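Local atomic coordinates of epimerase family protein SDR39U1 (Homo sapiens, PDB entry 4B4O), a protein that binds NADPH and is a putative NADP-dependent oxidoreductase of the short-chain dehydrogenase/reductase family. Residues R38-W41 with D42-A45; D128-F131 with F132-L135. The protein carries 3 engineered substitutions. All blocks are in the same frame, centred on the assembly; numbering follows the deposited sequence.

Contact 1: residues R38-W41 with D42-A45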
loop_
_atom_site.group_PDB
_atom_site.type_symbol
_atom_site.label_atom_id
_atom_site.label_comp_id
_atom_site.label_asym_id
_atom_site.label_seq_id
_atom_site.Cartn_x
_atom_site.Cartn_y
_atom_site.Cartn_z
ATOM N N ARG A 38 5.193 20.098 7.351
ATOM C CA ARG A 38 5.420 19.591 5.990
ATOM C C ARG A 38 6.150 20.556 5.064
ATOM O O ARG A 38 6.152 21.753 5.283
ATOM C CB ARG A 38 4.086 19.203 5.347
ATOM C CG ARG A 38 3.059 20.318 5.403
ATOM C CD ARG A 38 1.824 19.972 4.609
ATOM N NE ARG A 38 0.711 19.503 5.431
ATOM C CZ ARG A 38 -0.513 19.239 4.944
ATOM N NH1 ARG A 38 -0.773 19.384 3.630
ATOM N NH2 ARG A 38 -1.481 18.811 5.771
ATOM N N ILE A 39 6.783 19.986 4.042
ATOM C CA ILE A 39 7.394 20.747 2.977
ATOM C C ILE A 39 6.795 20.290 1.652
ATOM O O ILE A 39 6.333 19.174 1.534
ATOM C CB ILE A 39 8.953 20.622 2.971
ATOM C CG1 ILE A 39 9.433 19.204 2.613
ATOM C CG2 ILE A 39 9.532 20.976 4.350
ATOM C CD1 ILE A 39 10.904 19.091 2.276
ATOM N N THR A 40 6.816 21.159 0.653
ATOM C CA THR A 40 6.284 20.827 -0.666
ATOM C C THR A 40 7.327 20.166 -1.565
ATOM O O THR A 40 8.530 20.226 -1.300
ATOM C CB THR A 40 5.749 22.072 -1.386
ATOM O OG1 THR A 40 6.826 22.974 -1.602
ATOM C CG2 THR A 40 4.684 22.762 -0.572
ATOM N N TRP A 41 6.858 19.543 -2.640
ATOM C CA TRP A 41 7.746 18.930 -3.647
ATOM C C TRP A 41 8.620 19.959 -4.293
ATOM O O TRP A 41 9.816 19.733 -4.483
ATOM C CB TRP A 41 6.949 18.150 -4.696
ATOM C CG TRP A 41 6.240 16.982 -4.054
ATOM C CD1 TRP A 41 4.906 16.900 -3.682
ATOM C CD2 TRP A 41 6.827 15.722 -3.582
ATOM N NE1 TRP A 41 4.628 15.710 -3.069
ATOM C CE2 TRP A 41 5.730 14.959 -2.979
ATOM C CE3 TRP A 41 8.090 15.162 -3.617
ATOM C CZ2 TRP A 41 5.921 13.695 -2.457
ATOM C CZ3 TRP A 41 8.270 13.889 -3.079
ATOM C CH2 TRP A 41 7.216 13.172 -2.514
ATOM N N ASP A 42 8.045 21.111 -4.601
ATOM C CA ASP A 42 8.809 22.203 -5.184
ATOM C C ASP A 42 9.930 22.641 -4.256
ATOM O O ASP A 42 11.028 22.956 -4.705
ATOM C CB ASP A 42 7.901 23.402 -5.508
ATOM C CG ASP A 42 6.958 23.128 -6.672
ATOM O OD1 ASP A 42 7.129 22.100 -7.374
ATOM O OD2 ASP A 42 6.047 23.952 -6.883
ATOM N N GLU A 43 9.639 22.677 -2.965
ATOM C CA GLU A 43 10.619 23.082 -1.974
ATOM C C GLU A 43 11.727 22.045 -1.839
ATOM O O GLU A 43 12.879 22.418 -1.715
ATOM C CB GLU A 43 9.926 23.380 -0.640
ATOM C CG GLU A 43 10.798 23.483 0.629
ATOM C CD GLU A 43 9.952 24.047 1.798
ATOM O OE1 GLU A 43 8.684 23.887 1.789
ATOM O OE2 GLU A 43 10.523 24.694 2.718
ATOM N N LEU A 44 11.386 20.766 -1.890
ATOM C CA LEU A 44 12.386 19.704 -1.841
ATOM C C LEU A 44 13.362 19.765 -3.015
ATOM O O LEU A 44 14.551 19.543 -2.847
ATOM C CB LEU A 44 11.701 18.334 -1.821
ATOM C CG LEU A 44 12.581 17.086 -1.854
ATOM C CD1 LEU A 44 13.297 16.913 -0.528
ATOM C CD2 LEU A 44 11.712 15.899 -2.180
ATOM N N ALA A 45 12.847 20.047 -4.205
ATOM C CA ALA A 45 13.685 20.130 -5.394
ATOM C C ALA A 45 14.577 21.353 -5.340
ATOM O O ALA A 45 15.683 21.336 -5.862
ATOM C CB ALA A 45 12.825 20.171 -6.647
#
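At Thr40, whose side chain meets Glu43, the chain passes from an outer strand of the parallel Rossmann sheet straight into helix 41-47, whose first turn is closed by Leu44 N giving to Thr40 O at 3.0 Å and Ala45 N to Trp41 O. The start is a capping box. Thr40 is the N-cap, and its hydroxyl oxygen OG1 accepts from Glu43 N at 3.1 Å, with a moderately bent N-H···O angle of 148°. The first torsion of Thr40 (chi1 63°) sets OG1 between its own backbone N and carbonyl carbon, which swings the hydroxyl over the end of the helix where Glu43 N points. The return half of the box is looser: Glu43 OE1 receives a weak bond from Thr40 N at 3.5 Å. To get there the glutamate leaves the backbone with CG anti to N (chi1 165°) and runs on extended, which brings its carboxylate back alongside the strand, where the side chain crosses Ile39 at about a right angle. OE1 lies 3.5 Å from Ile39 CB, and the carboxylate carbon also comes near CG2. Further along, Ile39 CD1 meets Leu44 CB at 4.2 Å, a light apolar contact between strand and helix. On another flank Trp41 and Leu44 run side by side, pointing the same way, and both touch Leu89 of helix 72-95. The indole also packs on Ala59, an NADP-binding residue, and its side chain comes within about 5 Å of the bound NADPH, so this turn borders the cofactor site. Within the turn, Leu44 sends its methyl CD2 obliquely to the benzo part of the Trp41 indole, 4.0 Å from CE3.

Contact 2: residues D128-F131 with F132-L135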
loop_
_atom_site.group_PDB
_atom_site.type_symbol
_atom_site.label_atom_id
_atom_site.label_comp_id
_atom_site.label_asym_id
_atom_site.label_seq_id
_atom_site.Cartn_x
_atom_site.Cartn_y
_atom_site.Cartn_z
ATOM N N ASP A 128 6.249 -7.729 -15.041
ATOM C CA ASP A 128 6.472 -7.664 -16.475
ATOM C C ASP A 128 5.351 -8.185 -17.395
ATOM O O ASP A 128 5.621 -8.580 -18.526
ATOM C CB ASP A 128 7.742 -8.458 -16.776
ATOM C CG ASP A 128 7.651 -9.927 -16.316
ATOM O OD1 ASP A 128 6.677 -10.335 -15.640
ATOM O OD2 ASP A 128 8.583 -10.694 -16.642
ATOM N N PHE A 129 4.105 -8.189 -16.931
ATOM C CA PHE A 129 3.004 -8.855 -17.669
ATOM C C PHE A 129 1.738 -8.018 -17.848
ATOM O O PHE A 129 0.810 -8.446 -18.521
ATOM C CB PHE A 129 2.629 -10.160 -16.961
ATOM C CG PHE A 129 2.317 -9.969 -15.523
ATOM C CD1 PHE A 129 1.058 -9.551 -15.128
ATOM C CD2 PHE A 129 3.302 -10.143 -14.567
ATOM C CE1 PHE A 129 0.771 -9.345 -13.791
ATOM C CE2 PHE A 129 3.028 -9.947 -13.233
ATOM C CZ PHE A 129 1.761 -9.549 -12.837
ATOM N N ASP A 130 1.685 -6.858 -17.216
ATOM C CA ASP A 130 0.560 -5.946 -17.376
ATOM C C ASP A 130 0.979 -4.560 -16.899
ATOM O O ASP A 130 2.098 -4.360 -16.437
ATOM C CB ASP A 130 -0.702 -6.457 -16.648
ATOM C CG ASP A 130 -0.605 -6.372 -15.106
ATOM O OD1 ASP A 130 0.364 -5.842 -14.537
ATOM O OD2 ASP A 130 -1.526 -6.894 -14.429
ATOM N N PHE A 131 0.066 -3.616 -16.976
ATOM C CA PHE A 131 0.390 -2.259 -16.621
ATOM C C PHE A 131 0.871 -2.080 -15.171
ATOM O O PHE A 131 1.854 -1.374 -14.903
ATOM C CB PHE A 131 -0.822 -1.364 -16.860
ATOM C CG PHE A 131 -0.610 0.050 -16.408
ATOM C CD1 PHE A 131 -0.062 0.975 -17.265
ATOM C CD2 PHE A 131 -0.940 0.433 -15.131
ATOM C CE1 PHE A 131 0.141 2.270 -16.859
ATOM C CE2 PHE A 131 -0.732 1.722 -14.715
ATOM C CZ PHE A 131 -0.195 2.643 -15.583
ATOM N N PHE A 132 0.154 -2.690 -14.233
ATOM C CA PHE A 132 0.459 -2.498 -12.809
ATOM C C PHE A 132 1.720 -3.229 -12.353
ATOM O O PHE A 132 2.433 -2.747 -11.485
ATOM C CB PHE A 132 -0.746 -2.896 -11.963
ATOM C CG PHE A 132 -1.928 -2.032 -12.200
ATOM C CD1 PHE A 132 -1.941 -0.719 -11.731
ATOM C CD2 PHE A 132 -3.007 -2.495 -12.926
ATOM C CE1 PHE A 132 -3.012 0.109 -11.979
ATOM C CE2 PHE A 132 -4.101 -1.673 -13.178
ATOM C CZ PHE A 132 -4.095 -0.360 -12.710
ATOM N N SER A 133 1.997 -4.383 -12.947
ATOM C CA SER A 133 3.242 -5.084 -12.662
ATOM C C SER A 133 4.429 -4.282 -13.217
ATOM O O SER A 133 5.412 -4.077 -12.509
ATOM C CB SER A 133 3.208 -6.517 -13.215
ATOM O OG SER A 133 2.838 -6.557 -14.576
ATOM N N ASN A 134 4.326 -3.806 -14.461
ATOM C CA ASN A 134 5.333 -2.905 -15.012
ATOM C C ASN A 134 5.483 -1.642 -14.165
ATOM O O ASN A 134 6.590 -1.138 -13.976
ATOM C CB ASN A 134 5.020 -2.523 -16.469
ATOM C CG ASN A 134 5.406 -3.630 -17.454
ATOM O OD1 ASN A 134 6.534 -4.129 -17.404
ATOM N ND2 ASN A 134 4.483 -4.029 -18.356
ATOM N N LEU A 135 4.370 -1.121 -13.664
ATOM C CA LEU A 135 4.439 0.041 -12.784
ATOM C C LEU A 135 5.371 -0.265 -11.599
ATOM O O LEU A 135 6.305 0.461 -11.347
ATOM C CB LEU A 135 3.032 0.463 -12.298
ATOM C CG LEU A 135 2.915 1.558 -11.208
ATOM C CD1 LEU A 135 3.201 2.962 -11.711
ATOM C CD2 LEU A 135 1.545 1.507 -10.553
#
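Ser133 OG is gripped from several directions where the loop enters helix 131-143. Phe129 N donates to it at 3.1 Å. Asp130 N adds a second, more bent bond, and Asp130 OD1 lies 2.6 Å from the same hydroxyl. Asp130 OD1 also takes Ser133 N at 2.7 Å, a fairly straight bond that meets the oxygen nearly along its C-O axis. With CG of Asp130 between backbone N and carbonyl carbon (chi1 71°), the carboxylate folds back over the helix start, where the N-H groups of the first turn, Ser133 N among them, would probably stabilise its negative charge. The Phe129 ring lies flat against Ser133: CB sits 3.6 Å from the ring centroid, 21° off the normal, a CH-pi contact, and OG is over the same face. A leucine in place of Phe129 would probably lose the flat aromatic cover over Ser133 CB and OG, and with it the CH-pi contact. Farther round, Phe131 turns its edge to the face of Phe132 in a T-shaped pair, centroids 5.1 Å apart and planes at 87°; Trp70 meets both rings. Leu135 reaches Leu79 and the NADP-binding Arg82 on helix 72-95. Asp130 as N-cap and Ser133 as its partner make up a capping box, here opening a helix beside the cofactor-binding core of a Rossmann fold.

How the contacts relate
From the N terminus the chain passes strands 2-6 and 26-31 of the parallel sheet before contact 1 closes the turn from strand 38-40 into helix 41-47. It then runs through strand 54-57, the long helix 72-95 and strand 102-108, and contact 2 closes the loop that leads into helix 131-143. The two are in series, neither nested nor crossed, with centres about 29 Å apart and nearest atoms about 14 Å apart. Helix 72-95 links them indirectly, touched by side chains of both contacts at different points along its length. Both thus join helix starts to one helix of the cofactor-binding domain.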